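Local coordinates for Oxidored_FMN domain-containing protein ([Pseudomonas] geniculata N1, PDB 6L6J), which probably oxidises the nicotine-derived amine 6-hydroxypseudooxynicotine, and binds FMN, a [4Fe-4S] cluster and ADP, at residues F44-A49 and V90-E95; L407-Y412 and Q451-V456; L433-A438 and V537-A542. All blocks are in the same frame, centred on the assembly; numbering follows the deposited sequence.

Contact 1: residues F44-A49 and V90-E95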
# COMPACT_ATOMS: atom_id res chain seq x y z
N PHE A 44 -15.02 -2.79 -6.53
CA PHE A 44 -14.00 -2.03 -5.78
C PHE A 44 -14.46 -0.58 -5.69
O PHE A 44 -14.63 -0.12 -4.58
CB PHE A 44 -12.60 -2.14 -6.41
CG PHE A 44 -11.54 -1.49 -5.56
CD1 PHE A 44 -10.93 -2.20 -4.52
CD2 PHE A 44 -11.20 -0.15 -5.74
CE1 PHE A 44 -9.99 -1.59 -3.70
CE2 PHE A 44 -10.26 0.46 -4.91
CZ PHE A 44 -9.66 -0.27 -3.90
N ARG A 45 -14.64 0.09 -6.82
CA ARG A 45 -14.94 1.54 -6.88
C ARG A 45 -16.32 1.81 -6.24
O ARG A 45 -16.42 2.72 -5.42
CB ARG A 45 -14.88 2.02 -8.33
CG ARG A 45 -13.54 1.80 -9.02
CD ARG A 45 -12.43 2.52 -8.31
NE ARG A 45 -11.14 2.22 -8.90
CZ ARG A 45 -9.96 2.57 -8.41
NH1 ARG A 45 -9.90 3.28 -7.30
NH2 ARG A 45 -8.85 2.25 -9.05
N LYS A 46 -17.33 1.01 -6.56
CA LYS A 46 -18.69 1.13 -5.96
C LYS A 46 -18.58 1.35 -4.43
O LYS A 46 -19.24 2.28 -3.89
CB LYS A 46 -19.56 -0.08 -6.28
CG LYS A 46 -21.06 0.10 -6.03
CD LYS A 46 -21.90 -1.15 -6.35
CE LYS A 46 -23.11 -1.34 -5.44
NZ LYS A 46 -23.29 -2.76 -5.03
N ALA A 47 -17.77 0.54 -3.75
CA ALA A 47 -17.68 0.54 -2.28
C ALA A 47 -17.28 1.94 -1.77
O ALA A 47 -17.72 2.36 -0.66
CB ALA A 47 -16.71 -0.52 -1.82
N ARG A 48 -16.46 2.65 -2.55
CA ARG A 48 -15.91 3.97 -2.14
C ARG A 48 -16.93 5.08 -2.44
O ARG A 48 -17.03 6.03 -1.65
CB ARG A 48 -14.51 4.12 -2.76
CG ARG A 48 -13.44 3.60 -1.82
CD ARG A 48 -12.58 2.50 -2.41
NE ARG A 48 -12.11 1.58 -1.39
CZ ARG A 48 -12.27 0.27 -1.44
NH1 ARG A 48 -12.90 -0.30 -2.46
NH2 ARG A 48 -11.76 -0.50 -0.49
N ALA A 49 -17.73 4.94 -3.50
CA ALA A 49 -18.96 5.73 -3.69
C ALA A 49 -19.95 5.43 -2.54
O ALA A 49 -20.45 6.36 -1.89
CB ALA A 49 -19.51 5.45 -5.07
N VAL A 90 -18.39 4.15 -14.13
CA VAL A 90 -19.04 5.47 -13.94
C VAL A 90 -20.39 5.29 -13.24
O VAL A 90 -20.65 6.01 -12.26
CB VAL A 90 -19.18 6.22 -15.28
CG1 VAL A 90 -19.95 7.53 -15.16
CG2 VAL A 90 -17.80 6.47 -15.90
N ALA A 91 -21.22 4.37 -13.72
CA ALA A 91 -22.60 4.14 -13.24
C ALA A 91 -22.58 3.72 -11.76
O ALA A 91 -23.37 4.29 -10.98
CB ALA A 91 -23.30 3.11 -14.08
N ALA A 92 -21.67 2.81 -11.39
CA ALA A 92 -21.51 2.29 -10.01
C ALA A 92 -20.99 3.39 -9.08
O ALA A 92 -21.21 3.30 -7.84
CB ALA A 92 -20.60 1.09 -10.01
N VAL A 93 -20.32 4.40 -9.64
CA VAL A 93 -19.76 5.56 -8.88
C VAL A 93 -20.84 6.65 -8.80
O VAL A 93 -21.24 7.01 -7.65
CB VAL A 93 -18.42 6.05 -9.49
CG1 VAL A 93 -18.02 7.45 -9.06
CG2 VAL A 93 -17.30 5.08 -9.16
N LYS A 94 -21.36 7.13 -9.94
CA LYS A 94 -22.34 8.25 -10.00
C LYS A 94 -23.64 7.88 -9.27
O LYS A 94 -24.36 8.80 -8.89
CB LYS A 94 -22.60 8.67 -11.45
CG LYS A 94 -21.44 9.37 -12.14
CD LYS A 94 -21.77 10.08 -13.43
CE LYS A 94 -22.58 11.36 -13.27
NZ LYS A 94 -21.94 12.35 -12.35
N GLU A 95 -23.91 6.58 -9.09
CA GLU A 95 -25.13 6.03 -8.44
C GLU A 95 -25.31 6.61 -7.05
O GLU A 95 -26.41 7.01 -6.75
CB GLU A 95 -25.06 4.50 -8.34
CG GLU A 95 -26.12 3.93 -7.41
CD GLU A 95 -26.70 2.57 -7.78
OE1 GLU A 95 -26.60 2.19 -8.98
OE2 GLU A 95 -27.26 1.91 -6.87
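Ala-92 and Val-93 meet Lys-46, Ala-49 and Arg-45 across two nearly parallel helices. The axes of the short segments approach to 8.2 Å and cross at -16°. The contact is van der Waals packing: carbons meet one another and backbone carbonyl oxygens, with no polar bond between the segments.

Ala-92 turns its methyl toward the other helix. Its CB lies 4.0 Å from CB of Lys-46. The next carbon of the lysine, CG, lies 3.7 Å from the carbonyl O of Ala-92. CG of Lys-46 is anti to the backbone N (chi1 -165°). The start of the chain therefore lies alongside Ala-92, and the rest leads away from the contact.

Val-93 offers a side-chain branch and its carbonyl oxygen. Its CG2 branch meets CB of Arg-45 at 4.0 Å. This branch is anti to the carbonyl carbon. The carbonyl O of Val-93 is approached by CB of Ala-49, at 3.5 Å. The methyl of Ala-49 points toward the other helix, and its CA lies 5.3 Å from that of Val-93. The small methyls of Ala-49 and Ala-92 are consistent with the close approach of the backbones.

Arg-45 lends only its first carbon. Its chain bends at chi2 and carries the guanidinium off to a salt bridge with Glu-59, while the backbone O of His-29 accepts a further bond. On the barrel side, Arg-45 and Val-93 both touch Val-56 of strand 55-62. Outer helices 38-51 and 83-94 thus pack side by side over the strand that joins them in sequence, as in the beta-alpha units of a TIM barrel.

Contact 2: residues L407-Y412 and Q451-V456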
# COMPACT_ATOMS: atom_id res chain seq x y z
N LEU A 407 -17.07 -12.46 13.37
CA LEU A 407 -18.16 -13.27 13.99
C LEU A 407 -19.03 -12.37 14.88
O LEU A 407 -20.27 -12.40 14.73
CB LEU A 407 -17.52 -14.43 14.77
CG LEU A 407 -16.71 -15.42 13.93
CD1 LEU A 407 -15.87 -16.32 14.81
CD2 LEU A 407 -17.63 -16.25 13.04
N ALA A 408 -18.41 -11.57 15.77
CA ALA A 408 -19.12 -10.62 16.66
C ALA A 408 -20.11 -9.79 15.85
O ALA A 408 -21.28 -9.70 16.28
CB ALA A 408 -18.15 -9.74 17.41
N LYS A 409 -19.67 -9.24 14.71
CA LYS A 409 -20.45 -8.29 13.86
C LYS A 409 -21.66 -9.01 13.26
O LYS A 409 -22.71 -8.37 13.16
CB LYS A 409 -19.62 -7.73 12.70
CG LYS A 409 -18.52 -6.75 13.09
CD LYS A 409 -18.49 -5.51 12.23
CE LYS A 409 -18.28 -5.80 10.77
NZ LYS A 409 -17.89 -4.58 10.03
N ARG A 410 -21.50 -10.27 12.85
CA ARG A 410 -22.58 -11.11 12.27
C ARG A 410 -23.63 -11.39 13.34
O ARG A 410 -24.79 -11.64 12.95
CB ARG A 410 -22.03 -12.43 11.72
CG ARG A 410 -21.06 -12.27 10.57
CD ARG A 410 -20.64 -13.62 10.02
NE ARG A 410 -21.78 -14.31 9.46
CZ ARG A 410 -21.82 -15.59 9.12
NH1 ARG A 410 -20.75 -16.36 9.26
NH2 ARG A 410 -22.95 -16.09 8.63
N GLY A 411 -23.22 -11.39 14.61
CA GLY A 411 -24.09 -11.44 15.80
C GLY A 411 -23.87 -12.68 16.66
O GLY A 411 -24.63 -12.83 17.64
N TYR A 412 -22.89 -13.54 16.33
CA TYR A 412 -22.57 -14.78 17.10
C TYR A 412 -22.15 -14.41 18.53
O TYR A 412 -21.70 -13.26 18.76
CB TYR A 412 -21.45 -15.60 16.46
CG TYR A 412 -21.82 -16.25 15.15
CD1 TYR A 412 -22.45 -17.48 15.11
CD2 TYR A 412 -21.57 -15.62 13.94
CE1 TYR A 412 -22.82 -18.07 13.91
CE2 TYR A 412 -21.93 -16.19 12.73
CZ TYR A 412 -22.56 -17.42 12.71
OH TYR A 412 -22.92 -17.99 11.53
N GLN A 451 -14.52 -4.63 22.34
CA GLN A 451 -14.74 -4.52 23.81
C GLN A 451 -16.02 -3.74 24.14
O GLN A 451 -16.35 -3.70 25.35
CB GLN A 451 -13.50 -3.89 24.47
CG GLN A 451 -13.25 -2.45 24.06
CD GLN A 451 -11.91 -1.96 24.53
OE1 GLN A 451 -11.14 -2.71 25.15
NE2 GLN A 451 -11.61 -0.71 24.22
N THR A 452 -16.72 -3.18 23.14
CA THR A 452 -18.00 -2.42 23.27
C THR A 452 -19.18 -3.25 22.74
O THR A 452 -20.28 -2.66 22.50
CB THR A 452 -17.91 -1.08 22.52
OG1 THR A 452 -17.63 -1.35 21.15
CG2 THR A 452 -16.86 -0.15 23.10
N MET A 453 -18.99 -4.56 22.58
CA MET A 453 -20.01 -5.49 22.02
C MET A 453 -20.38 -6.50 23.10
O MET A 453 -19.51 -7.21 23.60
CB MET A 453 -19.48 -6.25 20.80
CG MET A 453 -18.95 -5.34 19.71
SD MET A 453 -18.40 -6.23 18.24
CE MET A 453 -18.90 -5.07 16.96
N PRO A 454 -21.68 -6.61 23.46
CA PRO A 454 -22.08 -7.43 24.61
C PRO A 454 -21.96 -8.93 24.31
O PRO A 454 -21.87 -9.70 25.24
CB PRO A 454 -23.54 -7.01 24.84
CG PRO A 454 -24.03 -6.60 23.45
CD PRO A 454 -22.82 -6.00 22.77
N ASN A 455 -21.94 -9.30 23.03
CA ASN A 455 -21.83 -10.71 22.57
C ASN A 455 -20.36 -11.19 22.56
O ASN A 455 -20.17 -12.37 22.27
CB ASN A 455 -22.48 -10.94 21.20
CG ASN A 455 -22.07 -9.95 20.13
OD1 ASN A 455 -21.85 -8.78 20.41
ND2 ASN A 455 -22.03 -10.41 18.89
N VAL A 456 -19.39 -10.33 22.89
CA VAL A 456 -17.94 -10.67 22.96
C VAL A 456 -17.47 -10.70 24.42
O VAL A 456 -17.77 -9.74 25.16
CB VAL A 456 -17.07 -9.70 22.13
CG1 VAL A 456 -15.58 -9.94 22.35
CG2 VAL A 456 -17.40 -9.77 20.64
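The side-chain amide of Asn-455 reaches the end of helix 398-410 and gives both its N-H groups to backbone carbonyls. ND2 binds Ala-408 O at 2.8 Å and Tyr-412 O at 2.9 Å. Asn-455 CG sits between the backbone N and the carbonyl carbon (chi1 50°), which lifts the amide toward the helix end. The Ala-408 oxygen is met on a lone pair, and it lies in the amide plane. The Tyr-412 oxygen is met less squarely, with the donor tilted 26° from the carbonyl plane.

Beside the amide, the Ala-408 methyl points into an apolar patch. SD of Met-453 lies 3.6 Å from it. CG2 of Val-456 touches the same methyl. Met-453 is extended through chi2 (-177°) and bends at chi3. The bend carries CE to CG of Lys-409, 4.2 Å away. The lysine's NZ goes elsewhere, to Glu-379 O.

Between the two bound carbonyls, Gly-411 ends the helix in a Schellman motif with positive phi. Tyr-412 takes part through its backbone O, and its OH is hydrogen-bonded to ND1 of His-385.

The chemistry is that of an uncharged clasp. One asparagine nitrogen ties a carbonyl of the last helical turn to one just beyond the glycine, and two bonds in different directions probably keep its amide from rotating.

Contact 3: residues L433-A438 and V537-A542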
# COMPACT_ATOMS: atom_id res chain seq x y z
N LEU A 433 9.19 -2.25 18.09
CA LEU A 433 10.47 -2.19 17.33
C LEU A 433 10.52 -0.88 16.55
O LEU A 433 9.49 -0.35 16.14
CB LEU A 433 10.57 -3.38 16.38
CG LEU A 433 10.75 -4.75 17.02
CD1 LEU A 433 10.72 -5.83 15.95
CD2 LEU A 433 12.04 -4.81 17.82
N PRO A 434 11.72 -0.33 16.26
CA PRO A 434 11.82 0.95 15.58
C PRO A 434 11.11 0.95 14.21
O PRO A 434 11.29 0.04 13.42
CB PRO A 434 13.33 1.16 15.39
CG PRO A 434 13.97 0.28 16.43
CD PRO A 434 13.05 -0.92 16.53
N ARG A 435 10.28 1.98 14.05
CA ARG A 435 9.52 2.45 12.85
C ARG A 435 8.39 1.50 12.49
O ARG A 435 7.76 1.75 11.45
CB ARG A 435 10.43 2.95 11.72
CG ARG A 435 11.33 1.97 11.02
CD ARG A 435 12.70 2.59 10.72
NE ARG A 435 12.59 3.94 10.23
CZ ARG A 435 13.57 4.84 10.14
NH1 ARG A 435 14.80 4.51 10.48
NH2 ARG A 435 13.32 6.05 9.68
N LEU A 436 7.97 0.63 13.42
CA LEU A 436 6.83 -0.30 13.23
C LEU A 436 5.67 0.11 14.12
O LEU A 436 4.78 -0.71 14.33
CB LEU A 436 7.28 -1.72 13.57
CG LEU A 436 8.13 -2.45 12.53
CD1 LEU A 436 8.05 -3.94 12.78
CD2 LEU A 436 7.71 -2.11 11.10
N SER A 437 5.65 1.34 14.61
CA SER A 437 4.67 1.82 15.62
C SER A 437 3.25 1.82 15.06
O SER A 437 2.36 1.28 15.76
CB SER A 437 5.04 3.18 16.13
OG SER A 437 4.24 3.50 17.23
N ALA A 438 3.04 2.44 13.89
CA ALA A 438 1.72 2.54 13.21
C ALA A 438 1.05 1.16 13.03
O ALA A 438 -0.17 1.12 12.95
CB ALA A 438 1.88 3.21 11.88
N VAL A 537 15.61 -5.16 12.96
CA VAL A 537 16.47 -5.58 14.12
C VAL A 537 17.78 -4.82 13.98
O VAL A 537 18.23 -4.25 14.97
CB VAL A 537 16.65 -7.11 14.27
CG1 VAL A 537 15.32 -7.83 14.41
CG2 VAL A 537 17.44 -7.72 13.17
N ALA A 538 18.31 -4.73 12.76
CA ALA A 538 19.55 -3.98 12.43
C ALA A 538 19.44 -2.57 13.03
O ALA A 538 20.31 -2.18 13.82
CB ALA A 538 19.74 -3.92 10.94
N ASP A 539 18.35 -1.87 12.69
CA ASP A 539 18.06 -0.49 13.15
C ASP A 539 18.08 -0.48 14.68
O ASP A 539 18.82 0.32 15.25
CB ASP A 539 16.73 0.01 12.61
CG ASP A 539 16.66 1.52 12.52
OD1 ASP A 539 16.99 2.19 13.52
OD2 ASP A 539 16.31 2.02 11.44
N ARG A 540 17.30 -1.35 15.30
CA ARG A 540 17.21 -1.50 16.78
C ARG A 540 18.62 -1.63 17.35
O ARG A 540 18.90 -0.98 18.38
CB ARG A 540 16.37 -2.73 17.12
CG ARG A 540 16.24 -3.01 18.61
CD ARG A 540 15.25 -2.06 19.24
NE ARG A 540 15.06 -2.41 20.64
CZ ARG A 540 15.70 -1.85 21.67
NH1 ARG A 540 16.59 -0.87 21.47
NH2 ARG A 540 15.42 -2.26 22.90
N LEU A 541 19.47 -2.44 16.71
CA LEU A 541 20.80 -2.83 17.21
C LEU A 541 21.80 -1.69 17.03
O LEU A 541 22.64 -1.47 17.94
CB LEU A 541 21.28 -4.06 16.46
CG LEU A 541 20.63 -5.39 16.83
CD1 LEU A 541 20.95 -6.42 15.77
CD2 LEU A 541 21.08 -5.87 18.20
N ALA A 542 21.77 -1.01 15.88
CA ALA A 542 22.68 0.13 15.64
C ALA A 542 22.36 1.21 16.70
O ALA A 542 23.31 1.74 17.35
CB ALA A 542 22.55 0.64 14.21
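Pro-434 and Arg-540 make the apolar part of the contact. The proline ring lies across the start of the arginine chain, about at a right angle. Pro-434 CD is 3.7 Å from Arg-540 CD, and Pro-434 CG is 3.7 Å from Arg-540 CA. With CG anti to the backbone N (chi1 179°) and a bend at chi2 (76°), Arg-540 lays CB and CD against CG and CD of the proline. Leu-433 CD2 adds a looser touch, 4.5 Å from Arg-540 CD.

The ionic part is a salt bridge, in which NH1 of Arg-435 donates to OD2 of Asp-539 at 3.1 Å. The oxygen lies at the edge of the guanidinium and is met on its syn side. The two flat groups are turned 63° apart. OD1 of Asp-539 is paired with Arg-543, while NE of Arg-435 binds the backbone O of Arg-271.

A leucine in place of Arg-435 would probably leave OD2 of Asp-539 without its mate across the contact and Arg-271 O without this donor.

Leu-433 to Leu-436 form a type II beta turn with positive phi at Arg-435. The turn, in the Rossmann-like nucleotide-binding region, lies against helix 533-542, which joins strands 522-527 and 547-552. The arrangement is consistent with a seam between this region and a beta-alpha-beta unit of the OYE-like second alpha/beta domain, with Arg-435 also reaching Phe-272 of the FMN-binding part.

How the contacts relate
Contact 1 is the most buried, while contacts 2 and 3 are partly buried. Contact 1 belongs to the FMN-binding barrel and is held by packing alone, part of it against carbonyl oxygens. Contact 2 lies within the Rossmann-like region, where neutral amide-to-carbonyl bonds join a helix end to a turn. Contact 3 is the one whose segments come from two different family regions, probably two domains, and the one with a salt bridge across it. Contacts 2 and 3 alternate along the chain, and helix 441-450 runs from the loop of contact 3 to that of contact 2. None touches another; contacts 1 and 3 lie on opposite sides of the chain's centre.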